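PDB 2VSH: 2-c-methyl-d-erythritol 4-phosphate cytidylyltransferase from Streptococcus pneumoniae, which transfers the cytidylyl group of CTP to D-ribitol 5-phosphate, yielding the CDP-ribitol used for teichoic acid precursors. Local coordinates for residues 23-33 with 220-230. Sequence-based numbering, arbitrary orientation. Where two conformers were deposited one is given.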
loop_
_atom_site.group_PDB
_atom_site.type_symbol
_atom_site.label_atom_id
_atom_site.label_comp_id
_atom_site.label_asym_id
_atom_site.label_seq_id
_atom_site.Cartn_x
_atom_site.Cartn_y
_atom_site.Cartn_z
ATOM N N LYS A 23 2.094 18.760 2.646
ATOM C CA LYS A 23 1.809 18.403 4.043
ATOM C C LYS A 23 2.933 18.654 5.047
ATOM O O LYS A 23 2.668 18.824 6.224
ATOM C CB LYS A 23 1.194 17.008 4.177
ATOM C CG LYS A 23 -0.333 17.069 4.081
ATOM C CD LYS A 23 -0.890 15.885 3.370
ATOM C CE LYS A 23 -2.221 16.220 2.716
ATOM N NZ LYS A 23 -3.230 16.257 3.791
ATOM N N GLN A 24 4.174 18.732 4.579
ATOM C CA GLN A 24 5.314 18.943 5.484
ATOM C C GLN A 24 5.264 20.278 6.240
ATOM O O GLN A 24 5.876 20.402 7.301
ATOM C CB GLN A 24 6.637 18.808 4.745
ATOM C CG GLN A 24 6.920 19.928 3.775
ATOM C CD GLN A 24 6.563 19.553 2.365
ATOM O OE1 GLN A 24 5.782 18.601 2.116
ATOM N NE2 GLN A 24 7.126 20.297 1.413
ATOM N N PHE A 25 4.526 21.258 5.712
ATOM C CA PHE A 25 4.401 22.561 6.374
ATOM C C PHE A 25 3.208 22.640 7.319
ATOM O O PHE A 25 2.999 23.635 7.998
ATOM C CB PHE A 25 4.410 23.714 5.367
ATOM C CG PHE A 25 5.691 23.805 4.580
ATOM C CD1 PHE A 25 6.917 23.900 5.231
ATOM C CD2 PHE A 25 5.673 23.802 3.189
ATOM C CE1 PHE A 25 8.116 23.969 4.511
ATOM C CE2 PHE A 25 6.858 23.875 2.462
ATOM C CZ PHE A 25 8.080 23.959 3.125
ATOM N N LEU A 26 2.444 21.563 7.356
ATOM C CA LEU A 26 1.323 21.427 8.262
ATOM C C LEU A 26 1.769 21.015 9.660
ATOM O O LEU A 26 2.731 20.266 9.819
ATOM C CB LEU A 26 0.346 20.394 7.694
ATOM C CG LEU A 26 -1.000 20.943 7.232
ATOM C CD1 LEU A 26 -0.906 22.346 6.662
ATOM C CD2 LEU A 26 -1.661 19.976 6.239
ATOM N N GLU A 27 1.036 21.488 10.666
ATOM C CA GLU A 27 1.329 21.170 12.060
ATOM C C GLU A 27 0.923 19.743 12.406
ATOM O O GLU A 27 -0.181 19.295 12.078
ATOM C CB GLU A 27 0.634 22.170 12.993
ATOM C CG GLU A 27 0.651 21.786 14.472
ATOM C CD GLU A 27 0.034 22.850 15.364
ATOM O OE1 GLU A 27 0.805 23.692 15.871
ATOM O OE2 GLU A 27 -1.216 22.844 15.548
ATOM N N LEU A 28 1.834 19.035 13.062
ATOM C CA LEU A 28 1.510 17.794 13.741
ATOM C C LEU A 28 1.796 18.023 15.222
ATOM O O LEU A 28 2.937 18.315 15.602
ATOM C CB LEU A 28 2.357 16.646 13.188
ATOM C CG LEU A 28 2.089 15.231 13.699
ATOM C CD1 LEU A 28 0.650 14.786 13.444
ATOM C CD2 LEU A 28 3.091 14.266 13.085
ATOM N N GLY A 29 0.772 17.893 16.054
ATOM C CA GLY A 29 0.906 18.207 17.468
ATOM C C GLY A 29 1.011 19.710 17.564
ATOM O O GLY A 29 0.018 20.415 17.388
ATOM N N ASP A 30 2.223 20.210 17.791
ATOM C CA ASP A 30 2.422 21.648 17.939
ATOM C C ASP A 30 3.577 22.204 17.081
ATOM O O ASP A 30 3.984 23.360 17.234
ATOM C CB ASP A 30 2.566 22.005 19.426
ATOM C CG ASP A 30 1.271 21.751 20.223
ATOM O OD1 ASP A 30 0.294 22.530 20.078
ATOM O OD2 ASP A 30 1.227 20.766 21.004
ATOM N N ARG A 31 4.056 21.384 16.143
ATOM C CA ARG A 31 5.178 21.734 15.268
ATOM C C ARG A 31 4.945 21.178 13.869
ATOM O O ARG A 31 4.331 20.115 13.740
ATOM C CB ARG A 31 6.476 21.156 15.840
ATOM C CG ARG A 31 7.074 22.044 16.914
ATOM C CD ARG A 31 7.791 21.294 18.029
ATOM N NE ARG A 31 8.325 19.999 17.624
ATOM C CZ ARG A 31 7.971 18.851 18.191
ATOM N NH1 ARG A 31 7.081 18.840 19.180
ATOM N NH2 ARG A 31 8.503 17.715 17.779
ATOM N N PRO A 32 5.430 21.889 12.825
ATOM C CA PRO A 32 5.262 21.424 11.444
ATOM C C PRO A 32 5.882 20.059 11.239
ATOM O O PRO A 32 6.933 19.749 11.827
ATOM C CB PRO A 32 6.035 22.456 10.602
ATOM C CG PRO A 32 6.144 23.669 11.460
ATOM C CD PRO A 32 6.171 23.162 12.889
ATOM N N ILE A 33 5.252 19.252 10.392
ATOM C CA ILE A 33 5.775 17.922 10.079
ATOM C C ILE A 33 7.260 17.966 9.726
ATOM O O ILE A 33 8.051 17.135 10.218
ATOM C CB ILE A 33 4.926 17.218 8.967
ATOM C CG1 ILE A 33 3.531 16.884 9.520
ATOM C CG2 ILE A 33 5.629 15.925 8.488
ATOM C CD1 ILE A 33 2.444 16.587 8.463
ATOM N N ILE A 220 3.205 10.833 5.218
ATOM C CA ILE A 220 1.982 11.631 5.370
ATOM C C ILE A 220 1.688 12.314 4.039
ATOM O O ILE A 220 2.241 13.363 3.741
ATOM C CB ILE A 220 2.067 12.643 6.548
ATOM C CG1 ILE A 220 2.396 11.908 7.850
ATOM C CG2 ILE A 220 0.753 13.427 6.680
ATOM C CD1 ILE A 220 2.876 12.804 8.989
ATOM N N THR A 221 0.835 11.670 3.242
ATOM C CA THR A 221 0.502 12.118 1.890
ATOM C C THR A 221 -0.929 12.649 1.826
ATOM O O THR A 221 -1.168 13.736 1.310
ATOM C CB THR A 221 0.665 10.935 0.877
ATOM O OG1 THR A 221 2.057 10.637 0.733
ATOM C CG2 THR A 221 0.092 11.280 -0.482
ATOM N N THR A 222 -1.873 11.874 2.348
ATOM C CA THR A 222 -3.276 12.198 2.242
ATOM C C THR A 222 -3.800 12.699 3.588
ATOM O O THR A 222 -3.140 12.545 4.617
ATOM C CB THR A 222 -4.122 10.957 1.815
ATOM O OG1 THR A 222 -4.145 10.022 2.890
ATOM C CG2 THR A 222 -3.549 10.282 0.563
ATOM N N VAL A 223 -4.987 13.291 3.578
ATOM C CA VAL A 223 -5.627 13.742 4.820
ATOM C C VAL A 223 -5.942 12.550 5.757
ATOM O O VAL A 223 -5.998 12.716 6.976
ATOM C CB VAL A 223 -6.901 14.612 4.547
ATOM C CG1 VAL A 223 -7.233 15.491 5.754
ATOM C CG2 VAL A 223 -6.682 15.510 3.348
ATOM N N THR A 224 -6.119 11.357 5.190
ATOM C CA THR A 224 -6.207 10.126 5.994
ATOM C C THR A 224 -4.875 9.819 6.696
ATOM O O THR A 224 -4.859 9.473 7.873
ATOM C CB THR A 224 -6.661 8.925 5.142
ATOM O OG1 THR A 224 -7.997 9.162 4.681
ATOM C CG2 THR A 224 -6.630 7.617 5.949
ATOM N N ASP A 225 -3.765 9.966 5.983
ATOM C CA ASP A 225 -2.439 9.754 6.591
ATOM C C ASP A 225 -2.216 10.727 7.741
ATOM O O ASP A 225 -1.635 10.365 8.763
ATOM C CB ASP A 225 -1.322 9.912 5.567
ATOM C CG ASP A 225 -1.405 8.902 4.466
ATOM O OD1 ASP A 225 -1.945 7.804 4.710
ATOM O OD2 ASP A 225 -0.942 9.204 3.357
ATOM N N LEU A 226 -2.683 11.959 7.556
ATOM C CA LEU A 226 -2.603 13.001 8.572
ATOM C C LEU A 226 -3.339 12.586 9.856
ATOM O O LEU A 226 -2.826 12.796 10.961
ATOM C CB LEU A 226 -3.214 14.302 8.035
ATOM C CG LEU A 226 -2.635 15.687 8.374
ATOM C CD1 LEU A 226 -3.768 16.692 8.469
ATOM C CD2 LEU A 226 -1.771 15.720 9.647
ATOM N N LYS A 227 -4.537 12.018 9.697
ATOM C CA LYS A 227 -5.341 11.508 10.821
ATOM C C LYS A 227 -4.605 10.401 11.569
ATOM O O LYS A 227 -4.567 10.390 12.794
ATOM C CB LYS A 227 -6.664 10.926 10.329
ATOM C CG LYS A 227 -7.574 11.848 9.565
ATOM C CD LYS A 227 -8.866 11.077 9.246
ATOM C CE LYS A 227 -9.825 11.908 8.409
ATOM N NZ LYS A 227 -11.048 11.115 8.080
ATOM N N ILE A 228 -4.029 9.469 10.813
ATOM C CA ILE A 228 -3.221 8.400 11.385
ATOM C C ILE A 228 -2.059 9.021 12.188
ATOM O O ILE A 228 -1.916 8.741 13.377
ATOM C CB ILE A 228 -2.737 7.402 10.303
ATOM C CG1 ILE A 228 -3.942 6.712 9.650
ATOM C CG2 ILE A 228 -1.811 6.339 10.915
ATOM C CD1 ILE A 228 -3.623 6.042 8.310
ATOM N N ALA A 229 -1.288 9.912 11.562
ATOM C CA ALA A 229 -0.194 10.614 12.247
ATOM C C ALA A 229 -0.608 11.258 13.574
ATOM O O ALA A 229 0.075 11.091 14.597
ATOM C CB ALA A 229 0.439 11.653 11.319
ATOM N N LYS A 230 -1.738 11.978 13.563
ATOM C CA LYS A 230 -2.270 12.602 14.772
ATOM C C LYS A 230 -2.597 11.584 15.875
ATOM O O LYS A 230 -2.335 11.837 17.047
ATOM C CB LYS A 230 -3.546 13.391 14.464
ATOM C CG LYS A 230 -3.375 14.626 13.610
ATOM C CD LYS A 230 -4.721 15.377 13.571
ATOM C CE LYS A 230 -4.750 16.453 12.506
ATOM N NZ LYS A 230 -6.092 17.101 12.447
#
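Lys-23 reaches over the turn that leads into helix 223-232, and its side chain can be followed atom by atom. CB faces the carbonyl oxygen of Ile-220, 3.8 Å from Ile-220 O. A turn about CB-CG (chi2 144°) then lays CD and CE against the carbonyl of Thr-221, with CD 3.0 Å from Thr-221 O. A second bend (chi4 -76°) brings NZ to the first turn of the helix, where it lies 3.6 Å from Val-223 CG2, the two side chains crossing at about a right angle. NZ and Val-223 N are both donors, so their proximity is no hydrogen bond.

Past the lysine, toward the hairpin, the contact turns apolar. Ile-33 and Ile-220 meet tip to tip, CD1 to CD1 at 3.8 Å, and Leu-226 CD2 comes more loosely to Ile-33 CD1. Leu-28 holds CG anti to its backbone N (chi1 -175°), which carries its methyls to the helix: CD1 rests 3.8 Å from Ala-229 CB and also touches CG of Lys-230.

The receiving turn is fixed from within. Asp-225 OD2 accepts from the backbone N of both Thr-221 and Thr-222, while Asp-225 N bonds to Thr-222 OG1 at 3.1 Å. On its far side the helix packs against Ile-228 of the second subunit. Ile-33 also lies about 6 Å, side chain to side chain, from Ser-114, which probably contributes to the CTP site. The arrangement joins the 3-10 turn 23-25, the small hairpin 27-28/31-32 and the start of helix 33-42 to a C-terminal helix begun by a classic capping box and the residues leading into it, within the GT-A-type fold of the IspD/TarI cytidylyltransferases.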